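Local coordinates for BamaA.19900.a (Balamuthia mandrillaris, PDB 6VZZ), which probably phosphorylates glucose to glucose 6-phosphate at the expense of ATP, as a glucokinase of the actin-like ATPase superfamily, here with glucose bound, at residues Q63-K68 with I76-S81; S85-L90 with P132-P137. All blocks are in the same frame, centred on the assembly; numbering follows the deposited sequence.

Contact 1 (Q63-K68 with I76-S81)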
loop_
_atom_site.group_PDB
_atom_site.type_symbol
_atom_site.label_atom_id
_atom_site.label_comp_id
_atom_site.label_asym_id
_atom_site.label_seq_id
_atom_site.Cartn_x
_atom_site.Cartn_y
_atom_site.Cartn_z
ATOM N N GLN A 63 -9.505 -30.811 -10.147
ATOM C CA GLN A 63 -8.053 -30.764 -10.025
ATOM C C GLN A 63 -7.476 -32.001 -10.695
ATOM O O GLN A 63 -7.808 -33.123 -10.310
ATOM C CB GLN A 63 -7.609 -30.689 -8.566
ATOM C CG GLN A 63 -6.068 -30.701 -8.425
ATOM C CD GLN A 63 -5.574 -30.130 -7.105
ATOM O OE1 GLN A 63 -5.750 -28.944 -6.832
ATOM N NE2 GLN A 63 -4.953 -30.977 -6.275
ATOM N N VAL A 64 -6.616 -31.808 -11.692
ATOM C CA VAL A 64 -6.103 -32.961 -12.422
ATOM C C VAL A 64 -4.692 -33.315 -11.965
ATOM O O VAL A 64 -4.325 -34.495 -11.967
ATOM C CB VAL A 64 -6.145 -32.753 -13.948
ATOM C CG1 VAL A 64 -7.428 -32.057 -14.361
ATOM C CG2 VAL A 64 -4.940 -32.003 -14.429
ATOM N N LEU A 65 -3.887 -32.331 -11.564
ATOM C CA LEU A 65 -2.545 -32.695 -11.136
ATOM C C LEU A 65 -1.939 -31.631 -10.237
ATOM O O LEU A 65 -2.181 -30.435 -10.407
ATOM C CB LEU A 65 -1.628 -32.951 -12.336
ATOM C CG LEU A 65 -0.639 -34.106 -12.086
ATOM C CD1 LEU A 65 -1.265 -35.202 -11.215
ATOM C CD2 LEU A 65 -0.150 -34.699 -13.400
ATOM N N LYS A 66 -1.144 -32.095 -9.280
ATOM C CA LYS A 66 -0.296 -31.250 -8.456
ATOM C C LYS A 66 1.102 -31.852 -8.423
ATOM O O LYS A 66 1.278 -33.064 -8.576
ATOM C CB LYS A 66 -0.844 -31.096 -7.024
ATOM C CG LYS A 66 -0.807 -32.357 -6.170
ATOM C CD LYS A 66 -1.067 -32.028 -4.693
ATOM C CE LYS A 66 -0.928 -33.260 -3.805
ATOM N NZ LYS A 66 -0.636 -32.911 -2.369
ATOM N N VAL A 67 2.100 -30.997 -8.229
ATOM C CA VAL A 67 3.491 -31.414 -8.334
ATOM C C VAL A 67 4.329 -30.518 -7.431
ATOM O O VAL A 67 3.976 -29.362 -7.179
ATOM C CB VAL A 67 3.959 -31.371 -9.815
ATOM C CG1 VAL A 67 3.954 -29.948 -10.347
ATOM C CG2 VAL A 67 5.336 -32.007 -9.988
ATOM N N LYS A 68 5.426 -31.066 -6.905
ATOM C CA LYS A 68 6.392 -30.283 -6.138
ATOM C C LYS A 68 7.465 -29.789 -7.105
ATOM O O LYS A 68 8.215 -30.590 -7.670
ATOM C CB LYS A 68 6.998 -31.102 -5.001
ATOM N N ILE A 76 7.689 -26.739 -16.920
ATOM C CA ILE A 76 7.459 -26.986 -18.339
ATOM C C ILE A 76 7.303 -28.480 -18.601
ATOM O O ILE A 76 6.414 -28.900 -19.352
ATOM C CB ILE A 76 8.591 -26.361 -19.180
ATOM C CG1 ILE A 76 8.495 -24.836 -19.129
ATOM C CG2 ILE A 76 8.544 -26.836 -20.633
ATOM C CD1 ILE A 76 9.658 -24.145 -19.781
ATOM N N ALA A 77 8.144 -29.306 -17.974
ATOM C CA ALA A 77 8.002 -30.749 -18.140
ATOM C C ALA A 77 6.689 -31.246 -17.539
ATOM O O ALA A 77 6.054 -32.151 -18.087
ATOM C CB ALA A 77 9.190 -31.472 -17.511
ATOM N N PHE A 78 6.268 -30.670 -16.410
ATOM C CA PHE A 78 4.981 -31.044 -15.837
ATOM C C PHE A 78 3.834 -30.623 -16.747
ATOM O O PHE A 78 2.908 -31.404 -16.982
ATOM C CB PHE A 78 4.844 -30.435 -14.438
ATOM C CG PHE A 78 3.420 -30.391 -13.897
ATOM C CD1 PHE A 78 2.848 -31.508 -13.287
ATOM C CD2 PHE A 78 2.674 -29.214 -13.946
ATOM C CE1 PHE A 78 1.539 -31.460 -12.765
ATOM C CE2 PHE A 78 1.367 -29.160 -13.421
ATOM C CZ PHE A 78 0.801 -30.286 -12.829
ATOM N N PHE A 79 3.891 -29.405 -17.296
ATOM C CA PHE A 79 2.813 -28.922 -18.155
ATOM C C PHE A 79 2.724 -29.748 -19.437
ATOM O O PHE A 79 1.641 -30.213 -19.810
ATOM C CB PHE A 79 3.013 -27.439 -18.482
ATOM C CG PHE A 79 2.865 -26.516 -17.298
ATOM C CD1 PHE A 79 1.932 -26.775 -16.301
ATOM C CD2 PHE A 79 3.660 -25.380 -17.187
ATOM C CE1 PHE A 79 1.785 -25.914 -15.207
ATOM C CE2 PHE A 79 3.529 -24.517 -16.101
ATOM C CZ PHE A 79 2.584 -24.783 -15.110
ATOM N N ASP A 80 3.854 -29.930 -20.131
ATOM C CA ASP A 80 3.880 -30.797 -21.308
ATOM C C ASP A 80 3.266 -32.159 -21.003
ATOM O O ASP A 80 2.407 -32.651 -21.741
ATOM C CB ASP A 80 5.316 -30.973 -21.815
ATOM C CG ASP A 80 5.892 -29.702 -22.437
ATOM O OD1 ASP A 80 5.120 -28.752 -22.697
ATOM O OD2 ASP A 80 7.128 -29.658 -22.669
ATOM N N SER A 81 3.688 -32.776 -19.902
ATOM C CA SER A 81 3.204 -34.112 -19.574
ATOM C C SER A 81 1.700 -34.116 -19.336
ATOM O O SER A 81 0.965 -34.897 -19.951
ATOM C CB SER A 81 3.934 -34.645 -18.347
ATOM O OG SER A 81 3.396 -35.890 -17.963
#
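One face of the Phe-78 ring is covered by a methyl group of Val-67, while Leu-65 meets the rim of the same ring near its plane. The methyl is CG1: it sits 3.5 Å from the ring centroid and only 13° off the normal, a CH-pi contact centred on the ring. A chi1 of 65° tucks this methyl in over the ring and leaves CG2 farther from the aromatic carbons. At the edge, Leu-65 CG approaches Phe-78 CE1 at 3.5 Å, with CB just as near and CD2 slightly behind. Phe-79, the next helical residue, also adjoins the rim in plane. Phe-78 reaches this site because its CG lies anti to the backbone N (chi1 163°), directing the ring from the helix to the strand, where it runs past Leu-65 and Val-67 in the opposite sense. The interaction is wholly apolar, and one aromatic side chain, Phe-78, supplies the helix side of it. The side chain of Lys-66, between the two, starts out away from the helix. Val-64 and Leu-65 both face Leu-50 of strand 47-54 in a classic beta bulge, and both also touch Val-82 farther along the helix. The short segments run nearly antiparallel, with axes 10.2 Å apart at closest. Such packing of a helix back on the strand that leads into it is characteristic of a beta-alpha-beta crossover, here the one from edge strand 62-68 through helix 72-90 to strand 96-101 in the five-stranded sheet of an actin-like ATPase domain.

Contact 2 (S85-L90 with P132-P137)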
loop_
_atom_site.group_PDB
_atom_site.type_symbol
_atom_site.label_atom_id
_atom_site.label_comp_id
_atom_site.label_asym_id
_atom_site.label_seq_id
_atom_site.Cartn_x
_atom_site.Cartn_y
_atom_site.Cartn_z
ATOM N N SER A 85 -1.590 -35.734 -21.459
ATOM C CA SER A 85 -2.492 -36.671 -20.792
ATOM C C SER A 85 -3.948 -36.249 -20.946
ATOM O O SER A 85 -4.812 -37.077 -21.259
ATOM C CB SER A 85 -2.122 -36.798 -19.314
ATOM O OG SER A 85 -0.995 -37.642 -19.138
ATOM N N ILE A 86 -4.240 -34.965 -20.728
ATOM C CA ILE A 86 -5.599 -34.466 -20.909
ATOM C C ILE A 86 -6.004 -34.526 -22.377
ATOM O O ILE A 86 -7.161 -34.815 -22.708
ATOM C CB ILE A 86 -5.713 -33.043 -20.336
ATOM C CG1 ILE A 86 -5.515 -33.079 -18.819
ATOM C CG2 ILE A 86 -7.049 -32.395 -20.703
ATOM C CD1 ILE A 86 -5.102 -31.746 -18.240
ATOM N N ARG A 87 -5.060 -34.273 -23.282
ATOM C CA ARG A 87 -5.365 -34.352 -24.704
ATOM C C ARG A 87 -5.812 -35.757 -25.097
ATOM O O ARG A 87 -6.765 -35.920 -25.868
ATOM C CB ARG A 87 -4.151 -33.921 -25.518
ATOM C CG ARG A 87 -4.407 -33.887 -26.998
ATOM C CD ARG A 87 -3.255 -33.261 -27.729
ATOM N NE ARG A 87 -2.146 -34.190 -27.884
ATOM C CZ ARG A 87 -0.995 -33.864 -28.449
ATOM N NH1 ARG A 87 -0.818 -32.628 -28.898
ATOM N NH2 ARG A 87 -0.025 -34.765 -28.562
ATOM N N ASP A 88 -5.149 -36.785 -24.560
ATOM C CA ASP A 88 -5.526 -38.156 -24.883
ATOM C C ASP A 88 -6.886 -38.535 -24.322
ATOM O O ASP A 88 -7.458 -39.534 -24.761
ATOM C CB ASP A 88 -4.478 -39.134 -24.363
ATOM C CG ASP A 88 -3.382 -39.391 -25.357
ATOM O OD1 ASP A 88 -3.675 -39.349 -26.575
ATOM O OD2 ASP A 88 -2.234 -39.645 -24.924
ATOM N N LEU A 89 -7.405 -37.783 -23.354
ATOM C CA LEU A 89 -8.705 -38.080 -22.767
ATOM C C LEU A 89 -9.815 -37.168 -23.261
ATOM O O LEU A 89 -10.975 -37.580 -23.263
ATOM C CB LEU A 89 -8.638 -37.992 -21.238
ATOM C CG LEU A 89 -7.781 -39.032 -20.516
ATOM C CD1 LEU A 89 -7.584 -38.637 -19.059
ATOM C CD2 LEU A 89 -8.413 -40.410 -20.609
ATOM N N LEU A 90 -9.500 -35.941 -23.668
ATOM C CA LEU A 90 -10.516 -35.006 -24.131
ATOM C C LEU A 90 -10.477 -34.739 -25.624
ATOM O O LEU A 90 -11.514 -34.406 -26.203
ATOM C CB LEU A 90 -10.383 -33.666 -23.405
ATOM C CG LEU A 90 -10.760 -33.596 -21.934
ATOM C CD1 LEU A 90 -10.639 -32.160 -21.478
ATOM C CD2 LEU A 90 -12.167 -34.105 -21.745
ATOM N N PRO A 132 2.430 -25.484 -23.446
ATOM C CA PRO A 132 1.801 -26.270 -24.522
ATOM C C PRO A 132 0.488 -25.641 -24.983
ATOM O O PRO A 132 -0.386 -25.316 -24.177
ATOM C CB PRO A 132 1.584 -27.646 -23.879
ATOM C CG PRO A 132 1.551 -27.385 -22.404
ATOM C CD PRO A 132 2.422 -26.182 -22.148
ATOM N N SER A 133 0.359 -25.478 -26.303
ATOM C CA SER A 133 -0.832 -24.877 -26.898
ATOM C C SER A 133 -2.128 -25.563 -26.475
ATOM O O SER A 133 -3.157 -24.893 -26.338
ATOM C CB SER A 133 -0.714 -24.909 -28.416
ATOM O OG SER A 133 0.217 -23.945 -28.856
ATOM N N PHE A 134 -2.115 -26.886 -26.288
ATOM C CA PHE A 134 -3.356 -27.591 -25.988
ATOM C C PHE A 134 -4.039 -27.019 -24.746
ATOM O O PHE A 134 -5.247 -26.757 -24.759
ATOM C CB PHE A 134 -3.098 -29.085 -25.818
ATOM C CG PHE A 134 -4.342 -29.875 -25.551
ATOM C CD1 PHE A 134 -5.108 -30.353 -26.596
ATOM C CD2 PHE A 134 -4.764 -30.116 -24.253
ATOM C CE1 PHE A 134 -6.261 -31.060 -26.356
ATOM C CE2 PHE A 134 -5.916 -30.818 -24.012
ATOM C CZ PHE A 134 -6.667 -31.294 -25.066
ATOM N N LEU A 135 -3.292 -26.822 -23.663
ATOM C CA LEU A 135 -3.901 -26.301 -22.447
ATOM C C LEU A 135 -3.811 -24.793 -22.345
ATOM O O LEU A 135 -4.530 -24.198 -21.536
ATOM C CB LEU A 135 -3.253 -26.904 -21.193
ATOM C CG LEU A 135 -3.460 -28.385 -20.895
ATOM C CD1 LEU A 135 -2.881 -28.727 -19.532
ATOM C CD2 LEU A 135 -4.928 -28.755 -20.957
ATOM N N PHE A 136 -2.950 -24.163 -23.133
ATOM C CA PHE A 136 -2.650 -22.739 -22.993
ATOM C C PHE A 136 -2.751 -22.092 -24.364
ATOM O O PHE A 136 -1.732 -21.827 -25.012
ATOM C CB PHE A 136 -1.277 -22.536 -22.352
ATOM C CG PHE A 136 -1.130 -23.250 -21.042
ATOM C CD1 PHE A 136 -1.641 -22.697 -19.871
ATOM C CD2 PHE A 136 -0.517 -24.495 -20.979
ATOM C CE1 PHE A 136 -1.529 -23.366 -18.659
ATOM C CE2 PHE A 136 -0.398 -25.164 -19.769
ATOM C CZ PHE A 136 -0.906 -24.602 -18.611
ATOM N N PRO A 137 -3.969 -21.819 -24.830
ATOM C CA PRO A 137 -4.150 -21.200 -26.152
ATOM C C PRO A 137 -3.379 -19.899 -26.245
ATOM O O PRO A 137 -3.494 -19.039 -25.357
ATOM C CB PRO A 137 -5.664 -20.960 -26.227
ATOM C CG PRO A 137 -6.121 -20.953 -24.796
ATOM C CD PRO A 137 -5.235 -21.914 -24.081
#
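Arg-87 overlaps the ring of Phe-134 with the foot of its side chain rather than with its charged end. CB stands over the middle of one face, 3.6 Å from the centroid and 10° off the normal, a CH-pi contact; CG follows at 3.4 Å from Phe-134 CE1, and CD continues toward CD1. Arg-87 CA also lies over that face, near Phe-134 CZ (3.3 Å). A chi1 of -176° sends the methylene chain out across the ring, before it bends at chi3 and leads the guanidinium away from the loop. Because the side-chain atoms touching the ring are carbons, this is an aliphatic overlap and not a stacked cation-pi pair; the guanidinium plane stands at 88° to the ring, and the group makes a long, weak ion pair with Asp-84 on its own helix. Ile-86 serves the same aromatic from another direction: its CG2 meets the ring edge at CE2, 3.8 Å off. The other branch of Ile-86 goes to the neighbouring loop residue, CD1 touching both methyls of Leu-135, each at 4.0 Å, with the two side chains crossing at about a right angle. Ile-86 O, meanwhile, accepts from both Leu-89 N and Leu-90 N. Phe-134 and Leu-135 thus pack the loop against Ile-86 and Arg-87, where the last turn of helix 72-90 begins. On the sheet side, Phe-134 also touches Tyr-37 and Leu-135 touches Val-39, both of strand 37-43, whereas helix 16-25 packs against the helical segment through Leu-89 and Leu-90.

From the N terminus the chain passes helix 16-25 and strands 37-43 and 47-54 before reaching edge strand 62-68, then turns and enters helix 72-90; contact 1 closes that short turn by bringing the helix back over the strand. The same helix then carries its last residues into contact 2, which closes a much longer excursion through strand 96-101 and the small three-stranded antiparallel sheet before the loop at 132-137 returns. The two closures follow in series, neither enclosing nor crossing the other. Their centres lie 12 Å apart, and they join directly: Val-64 packs on Ile-86, and Phe-79 meets Phe-136 edge-to-face. Together they tie the sheet edge, the helix and the loop before strand 141-145.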